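Local coordinates for uncharacterized protein Q7W7N7_BORPA (Bordetella parapertussis 12822, PDB 3CPK) that is of unknown function but belongs to the DUF498/DUF598 family as an Xcc1710-like domain protein with a mixed alpha/beta fold, at residues A[31-34]-A[40-43]; A[89-94]-A[131-136]; A[109-112]-A[117-120]; A[44-47]-A[51-54]. All blocks are in the same frame, centred on the assembly; numbering follows the deposited sequence.

Interaction 1. Residues A[31-34]-A[40-43]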
# COMPACT_ATOMS: atom_id res chain seq x y z
N HIS A 31 7.12 -10.79 -0.27
CA HIS A 31 8.04 -9.67 -0.28
C HIS A 31 7.12 -8.45 -0.37
O HIS A 31 5.95 -8.58 -0.76
CB HIS A 31 9.01 -9.72 -1.46
CG HIS A 31 8.37 -9.58 -2.81
ND1 HIS A 31 7.76 -10.63 -3.46
CD2 HIS A 31 8.27 -8.52 -3.64
CE1 HIS A 31 7.32 -10.22 -4.64
NE2 HIS A 31 7.62 -8.94 -4.77
N ALA A 32 7.61 -7.28 -0.00
CA ALA A 32 6.78 -6.08 -0.04
C ALA A 32 6.33 -5.73 -1.44
O ALA A 32 7.07 -5.90 -2.41
CB ALA A 32 7.53 -4.91 0.59
N ILE A 33 5.10 -5.25 -1.55
CA ILE A 33 4.51 -4.87 -2.82
C ILE A 33 3.75 -3.55 -2.70
O ILE A 33 3.52 -3.03 -1.61
CB ILE A 33 3.53 -5.96 -3.33
CG1 ILE A 33 2.46 -6.23 -2.27
CG2 ILE A 33 4.30 -7.24 -3.64
CD1 ILE A 33 1.44 -7.27 -2.67
N ALA A 34 3.38 -3.00 -3.85
CA ALA A 34 2.63 -1.76 -3.90
C ALA A 34 1.76 -1.86 -5.14
O ALA A 34 2.12 -2.53 -6.11
CB ALA A 34 3.58 -0.57 -4.01
N PRO A 40 -0.26 -3.10 -12.57
CA PRO A 40 0.35 -4.31 -12.04
C PRO A 40 0.58 -4.20 -10.54
O PRO A 40 0.53 -3.10 -9.97
CB PRO A 40 1.70 -4.39 -12.78
CG PRO A 40 1.55 -3.42 -13.95
CD PRO A 40 0.72 -2.32 -13.34
N VAL A 41 0.83 -5.35 -9.91
CA VAL A 41 1.15 -5.40 -8.50
C VAL A 41 2.65 -5.31 -8.53
O VAL A 41 3.33 -6.28 -8.84
CB VAL A 41 0.77 -6.74 -7.88
CG1 VAL A 41 1.22 -6.77 -6.44
CG2 VAL A 41 -0.72 -6.97 -8.02
N ALA A 42 3.19 -4.13 -8.21
CA ALA A 42 4.63 -3.95 -8.26
C ALA A 42 5.35 -4.32 -6.97
O ALA A 42 4.75 -4.30 -5.89
CB ALA A 42 4.95 -2.50 -8.62
N SER A 43 6.63 -4.66 -7.10
CA SER A 43 7.45 -4.98 -5.94
C SER A 43 7.94 -3.67 -5.39
O SER A 43 8.33 -2.72 -6.09
CB SER A 43 8.64 -5.87 -6.33
OG SER A 43 9.39 -5.30 -7.39
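The amide of Ala34 donates to Ala42 O across 2.8 Å, N to O, with an N-H...O angle of 155°. The return bond, Ala42 N to Ala34 O, is also 2.8 Å, but its N-H is more bent, at 133°. This reciprocal pair makes Ala34 and Ala42 an antiparallel hydrogen-bonded pair, whose two methyl groups project from the same face of the sheet. Ala42 O is also approached by aliphatic carbons: Ile33 CA is 3.1 Å from it, and Ile33 CB is 3.3 Å from Ala42 O. One residue along, Ile33 and Ser43 form the non-hydrogen-bonded pair, with diverging side chains. The geometry is that of a beta hairpin in which strand 42-43 is the outermost strand of the five-stranded mixed sheet within this chain. Away from the face carrying the two alanines, Ile33 CD1 meets Val41 CG1 at 3.8 Å, the side chains crossing obliquely. CG1 of Ile33 sits between its backbone N and carbonyl carbon (chi1 56°), and from there the extended second torsion brings CD1 to the valine methyl. Val24 of strand 21-24 packs against both residues. Before the paired residues, the His31 ring turns its edge to Ser43, with His31 NE2 3.6 Å from Ser43 CB and that carbon near the ring plane. This contact is van der Waals in kind, on an exposed margin.

Interaction 2. Residues A[89-94]-A[131-136]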
# COMPACT_ATOMS: atom_id res chain seq x y z
N PRO A 89 -3.47 10.43 -6.18
CA PRO A 89 -4.28 9.42 -5.48
C PRO A 89 -4.85 10.07 -4.22
O PRO A 89 -4.24 10.98 -3.65
CB PRO A 89 -3.25 8.33 -5.12
CG PRO A 89 -1.93 8.81 -5.75
CD PRO A 89 -2.07 10.29 -5.76
N GLU A 90 -6.01 9.61 -3.78
CA GLU A 90 -6.65 10.16 -2.59
C GLU A 90 -5.85 9.80 -1.34
O GLU A 90 -5.40 10.67 -0.60
CB GLU A 90 -8.06 9.58 -2.46
CG GLU A 90 -9.19 10.58 -2.33
CD GLU A 90 -10.56 9.89 -2.33
OE1 GLU A 90 -11.01 9.44 -3.41
OE2 GLU A 90 -11.17 9.78 -1.24
N VAL A 91 -5.65 8.50 -1.13
CA VAL A 91 -4.94 7.99 0.03
C VAL A 91 -3.86 6.97 -0.29
O VAL A 91 -4.04 6.12 -1.17
CB VAL A 91 -5.94 7.27 0.98
CG1 VAL A 91 -5.34 7.12 2.37
CG2 VAL A 91 -7.26 8.02 1.02
N LEU A 92 -2.73 7.05 0.41
CA LEU A 92 -1.68 6.06 0.25
C LEU A 92 -1.67 5.30 1.56
O LEU A 92 -1.29 5.83 2.61
CB LEU A 92 -0.30 6.67 0.01
CG LEU A 92 0.81 5.60 0.18
CD1 LEU A 92 0.52 4.39 -0.70
CD2 LEU A 92 2.17 6.19 -0.16
N LEU A 93 -2.12 4.05 1.50
CA LEU A 93 -2.15 3.18 2.66
C LEU A 93 -0.78 2.52 2.76
O LEU A 93 -0.23 2.08 1.76
CB LEU A 93 -3.21 2.10 2.47
CG LEU A 93 -4.66 2.30 2.92
CD1 LEU A 93 -5.04 3.77 2.91
CD2 LEU A 93 -5.55 1.48 2.01
N VAL A 94 -0.24 2.47 3.97
CA VAL A 94 1.04 1.84 4.17
C VAL A 94 0.96 0.76 5.26
O VAL A 94 0.67 1.05 6.43
CB VAL A 94 2.12 2.87 4.54
CG1 VAL A 94 3.49 2.18 4.64
CG2 VAL A 94 2.15 3.96 3.49
N ASN A 131 -9.08 -2.89 0.18
CA ASN A 131 -10.22 -3.51 -0.49
C ASN A 131 -11.43 -2.61 -0.35
O ASN A 131 -12.18 -2.41 -1.31
CB ASN A 131 -10.54 -4.88 0.12
CG ASN A 131 -9.65 -6.01 -0.41
OD1 ASN A 131 -9.67 -7.11 0.13
ND2 ASN A 131 -8.89 -5.73 -1.47
N ILE A 132 -11.62 -2.05 0.84
CA ILE A 132 -12.77 -1.19 1.09
C ILE A 132 -12.72 0.12 0.32
O ILE A 132 -13.66 0.45 -0.38
CB ILE A 132 -12.93 -0.90 2.61
CG1 ILE A 132 -13.32 -2.20 3.32
CG2 ILE A 132 -14.00 0.16 2.85
CD1 ILE A 132 -13.34 -2.10 4.82
N LEU A 133 -11.63 0.86 0.45
CA LEU A 133 -11.51 2.12 -0.27
C LEU A 133 -11.65 1.88 -1.77
O LEU A 133 -12.11 2.73 -2.52
CB LEU A 133 -10.15 2.77 0.01
CG LEU A 133 -9.90 3.22 1.44
CD1 LEU A 133 -8.67 4.11 1.47
CD2 LEU A 133 -11.10 3.98 1.96
N MSE A 134 -11.23 0.69 -2.19
CA MSE A 134 -11.30 0.31 -3.58
C MSE A 134 -12.74 -0.02 -3.94
O MSE A 134 -13.25 0.44 -4.96
CB MSE A 134 -10.37 -0.90 -3.81
CG MSE A 134 -10.25 -1.35 -5.25
SE MSE A 134 -11.65 -2.60 -5.66
CE MSE A 134 -10.84 -4.20 -4.86
N ALA A 135 -13.42 -0.79 -3.09
CA ALA A 135 -14.81 -1.15 -3.36
C ALA A 135 -15.73 0.07 -3.51
O ALA A 135 -16.69 0.03 -4.27
CB ALA A 135 -15.33 -2.07 -2.27
N GLU A 136 -15.47 1.14 -2.77
CA GLU A 136 -16.31 2.32 -2.89
C GLU A 136 -15.74 3.30 -3.92
O GLU A 136 -16.05 4.49 -3.93
CB GLU A 136 -16.53 3.01 -1.53
CG GLU A 136 -15.31 3.18 -0.65
CD GLU A 136 -15.70 3.44 0.80
OE1 GLU A 136 -16.53 2.66 1.35
OE2 GLU A 136 -15.18 4.41 1.39
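Leu133 pushes a single methyl, CD1, toward the strand and overlaps the forked end of Leu93: CD1 to CD1 is 3.9 Å, and Leu133 CD1 to Leu93 CD2 is 4.1 Å. The same methyl also meets Val91, whose CG2 stands 4.2 Å from Leu133 CD1. One helical carbon therefore touches two strand residues that lie two positions apart and point from the same face, as alternation along a beta strand requires. The directions of approach differ: Leu133 crosses Val91 at about a right angle and meets Leu93 at a slant. In Leu133 the chain leaves with CG anti to the carbonyl carbon (chi1 -65°) and then extends, which carries CD1 away from the helix toward the sheet. The intervening Leu92 points to the other face, where Leu57 and Ala61 of helix 54-61 receive it. The sheet is thus covered on both faces, by helix 123-135 on the side of Val91 and Leu93 and by helix 54-61 on the side of Leu92, a layered alpha/beta arrangement. With no hydrogen bond between the segments and only 103 Å² buried in total, the contact is purely apolar and narrow, and the nearest CA atoms, Val91 and Leu133, remain 8.8 Å apart. Val140 of the adjacent strand 140-144 touches both Leu93 and Leu133, while Arg138, salt-bridged through NH1 to Glu90 OE2, packs against Val91 and Leu133.

Interaction 3. Residues A[109-112]-A[117-120]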
# COMPACT_ATOMS: atom_id res chain seq x y z
N ARG A 109 5.63 14.27 4.50
CA ARG A 109 5.34 15.61 3.98
C ARG A 109 5.31 15.79 2.46
O ARG A 109 4.34 16.33 1.93
CB ARG A 109 6.28 16.65 4.59
CG ARG A 109 5.67 17.27 5.82
CD ARG A 109 6.62 18.19 6.51
NE ARG A 109 6.03 18.66 7.75
CZ ARG A 109 6.71 19.32 8.68
NH1 ARG A 109 8.00 19.57 8.50
NH2 ARG A 109 6.10 19.72 9.79
N PRO A 110 6.35 15.33 1.75
CA PRO A 110 6.31 15.50 0.30
C PRO A 110 4.93 15.14 -0.27
O PRO A 110 4.35 15.89 -1.06
CB PRO A 110 7.39 14.55 -0.18
CG PRO A 110 8.40 14.65 0.92
CD PRO A 110 7.54 14.58 2.16
N LEU A 111 4.41 13.99 0.14
CA LEU A 111 3.11 13.53 -0.32
C LEU A 111 1.98 14.50 -0.01
O LEU A 111 1.15 14.79 -0.87
CB LEU A 111 2.79 12.17 0.28
CG LEU A 111 3.53 11.00 -0.36
CD1 LEU A 111 3.10 9.69 0.29
CD2 LEU A 111 3.21 10.98 -1.84
N LEU A 112 1.95 15.00 1.22
CA LEU A 112 0.91 15.95 1.60
C LEU A 112 1.11 17.18 0.72
O LEU A 112 0.16 17.86 0.34
CB LEU A 112 1.05 16.35 3.07
CG LEU A 112 1.20 15.23 4.10
CD1 LEU A 112 1.30 15.84 5.49
CD2 LEU A 112 0.02 14.27 4.03
N GLY A 117 -2.85 12.00 1.14
CA GLY A 117 -2.82 11.67 2.56
C GLY A 117 -2.39 10.23 2.75
O GLY A 117 -2.83 9.35 2.03
N VAL A 118 -1.52 10.00 3.73
CA VAL A 118 -1.03 8.65 3.98
C VAL A 118 -1.42 8.11 5.35
O VAL A 118 -1.54 8.84 6.32
CB VAL A 118 0.51 8.56 3.77
CG1 VAL A 118 1.07 9.91 3.42
CG2 VAL A 118 1.19 7.99 5.01
N GLU A 119 -1.62 6.80 5.40
CA GLU A 119 -2.02 6.14 6.62
C GLU A 119 -1.23 4.85 6.80
O GLU A 119 -1.31 3.95 5.97
CB GLU A 119 -3.51 5.82 6.57
CG GLU A 119 -4.35 7.02 6.17
CD GLU A 119 -5.83 6.72 6.19
OE1 GLU A 119 -6.25 5.86 6.99
OE2 GLU A 119 -6.58 7.36 5.42
N ALA A 120 -0.48 4.76 7.90
CA ALA A 120 0.30 3.57 8.18
C ALA A 120 -0.48 2.75 9.19
O ALA A 120 -1.14 3.30 10.06
CB ALA A 120 1.64 3.96 8.75
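Leu111 CD1 reaches Val118 CG1 at 3.7 Å, methyl against methyl, in a contact made by branched aliphatic groups rather than flat ones. The two side chains cross at about a right angle. CG lies beside the backbone N of Leu111 (chi1 -76°), and the straight continuation of the chain brings CD1 to the strand. Val118 is less regular: CG1 nearly eclipses its own backbone N (chi1 2°), a conformation best treated with caution at 2.5 Å resolution. Helix 105-112 and strand 117-121 are the second and third elements of a beta-alpha-beta unit that starts with strand 91-95, and the contact lies between the last turn of the helix and the strand it leads into. The chain needs just four residues to pass from one to the other, and the CA atoms of Leu112 and Gly117 are 5.8 Å apart. At this junction Leu112 reaches the first residue of the strand with one methyl, its CD2 lying 4.1 Å from Gly117 CA. Hydrogen bonds across the segments are absent, and the summed buried surface is 139 Å², so apolar packing accounts for the whole contact. Leu111 is the buried member of the group: it also packs on Leu92 of strand 91-95 and on Leu57 of helix 54-61, while Leu103 adds to the surroundings of Val118.

Interaction 4. Residues A[44-47]-A[51-54]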
# COMPACT_ATOMS: atom_id res chain seq x y z
N TRP A 44 8.00 -3.62 -4.06
CA TRP A 44 8.39 -2.42 -3.40
C TRP A 44 9.63 -2.74 -2.58
O TRP A 44 9.56 -3.54 -1.65
CB TRP A 44 7.20 -2.00 -2.54
CG TRP A 44 7.27 -0.65 -1.96
CD1 TRP A 44 7.66 0.49 -2.58
CD2 TRP A 44 6.90 -0.28 -0.63
NE1 TRP A 44 7.57 1.56 -1.72
CE2 TRP A 44 7.12 1.11 -0.51
CE3 TRP A 44 6.43 -1.00 0.49
CZ2 TRP A 44 6.86 1.81 0.67
CZ3 TRP A 44 6.17 -0.30 1.66
CH2 TRP A 44 6.39 1.08 1.75
N PRO A 45 10.79 -2.12 -2.91
CA PRO A 45 12.09 -2.29 -2.26
C PRO A 45 12.19 -1.94 -0.78
O PRO A 45 12.90 -1.01 -0.41
CB PRO A 45 13.03 -1.40 -3.10
CG PRO A 45 12.30 -1.19 -4.38
CD PRO A 45 10.88 -1.06 -3.93
N VAL A 46 11.49 -2.69 0.07
CA VAL A 46 11.48 -2.44 1.49
C VAL A 46 11.31 -3.70 2.21
O VAL A 46 10.84 -4.74 1.63
CB VAL A 46 10.39 -1.44 1.91
CG1 VAL A 46 10.46 -1.14 3.41
CG2 VAL A 46 10.53 -0.16 1.12
N GLN A 47 11.81 -3.65 3.42
CA GLN A 47 11.88 -4.80 4.24
C GLN A 47 11.64 -4.61 5.71
O GLN A 47 11.32 -5.55 6.45
CB GLN A 47 13.24 -5.43 3.94
CG GLN A 47 13.41 -6.85 4.38
CD GLN A 47 14.56 -7.55 3.68
OE1 GLN A 47 15.29 -6.94 2.89
NE2 GLN A 47 14.72 -8.84 3.96
N ASP A 51 13.29 1.14 7.19
CA ASP A 51 13.91 1.66 5.98
C ASP A 51 12.90 2.25 5.00
O ASP A 51 13.12 2.24 3.79
CB ASP A 51 14.78 0.61 5.25
CG ASP A 51 14.72 -0.78 5.86
OD1 ASP A 51 14.15 -1.69 5.21
OD2 ASP A 51 15.27 -0.98 6.97
N ILE A 52 11.79 2.76 5.52
CA ILE A 52 10.76 3.37 4.69
C ILE A 52 11.09 4.86 4.59
O ILE A 52 11.22 5.54 5.60
CB ILE A 52 9.36 3.21 5.32
CG1 ILE A 52 8.86 1.78 5.10
CG2 ILE A 52 8.39 4.22 4.71
CD1 ILE A 52 7.62 1.42 5.89
N THR A 53 11.22 5.35 3.36
CA THR A 53 11.56 6.75 3.13
C THR A 53 10.56 7.44 2.21
O THR A 53 9.91 6.79 1.39
CB THR A 53 12.95 6.87 2.47
OG1 THR A 53 12.81 6.73 1.05
CG2 THR A 53 13.87 5.76 2.98
N ALA A 54 10.43 8.76 2.36
CA ALA A 54 9.52 9.54 1.54
C ALA A 54 9.75 9.22 0.07
O ALA A 54 8.82 9.21 -0.73
CB ALA A 54 9.73 11.02 1.78
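An inverse gamma turn centred on Pro45, closed by a bond of 2.7 Å from Val46 N to Trp44 O, sets Val46 between the indole of its own segment and Ile52 of the other. Val46 CG1 packs on Ile52 CG1 at 3.7 Å, while Val46 CG2 lies over the centre of the Trp44 ring, 3.9 Å above its plane. That second contact is consistent with the tight turn between the two residues. Ile52 crosses Val46 at about a right angle, and its CG1 also comes within 4.2 Å of Trp44 CH2, approaching the ring obliquely. With CG1 of Val46 anti to the backbone N (chi1 -177°), the valine fork is placed so that one methyl serves each neighbour. On the exposed side Asp51 points toward Gln47. Its OD1 is 3.5 Å from Gln47 N, which is not a hydrogen bond; the carboxylate oxygen is instead bonded to the backbone N of Arg48, inside the short connection between the segments. Val46 CG1 passes the same OD1 at 4.1 Å. These residues belong to the loop joining strand 42-43 to helix 54-61. Thr53 is the N-cap of that helix, its OG1 accepting from Leu56 N, and Trp44 NE1 donates to Leu56 O, so the indole is pinned to the first turn of helix 54-61 while its side chain touches Leu57 and Ala60 and its backbone is hydrogen-bonded to that of Ala32.

In the fold
From the N terminus, interaction 1 closes a short hairpin, and interaction 4 follows directly, closing a second small loop that delivers the chain into helix 54-61; the two also touch where Ala32 CB packs on Val46 O. Later, interaction 2 closes a much longer loop, from strand 91-95 to helix 123-135, and interaction 3 is nested inside it. Strands 91-95 and 117-121 are sheet neighbours, so interactions 2 and 3 are joined directly by backbone bonding. Interactions 1 and 2 reach the same sheet with centres about 16 Å apart, on opposite sides of the chain's centre. Interaction 4 meets the later contacts through Trp44 on Val94 and Ala54 on Pro110.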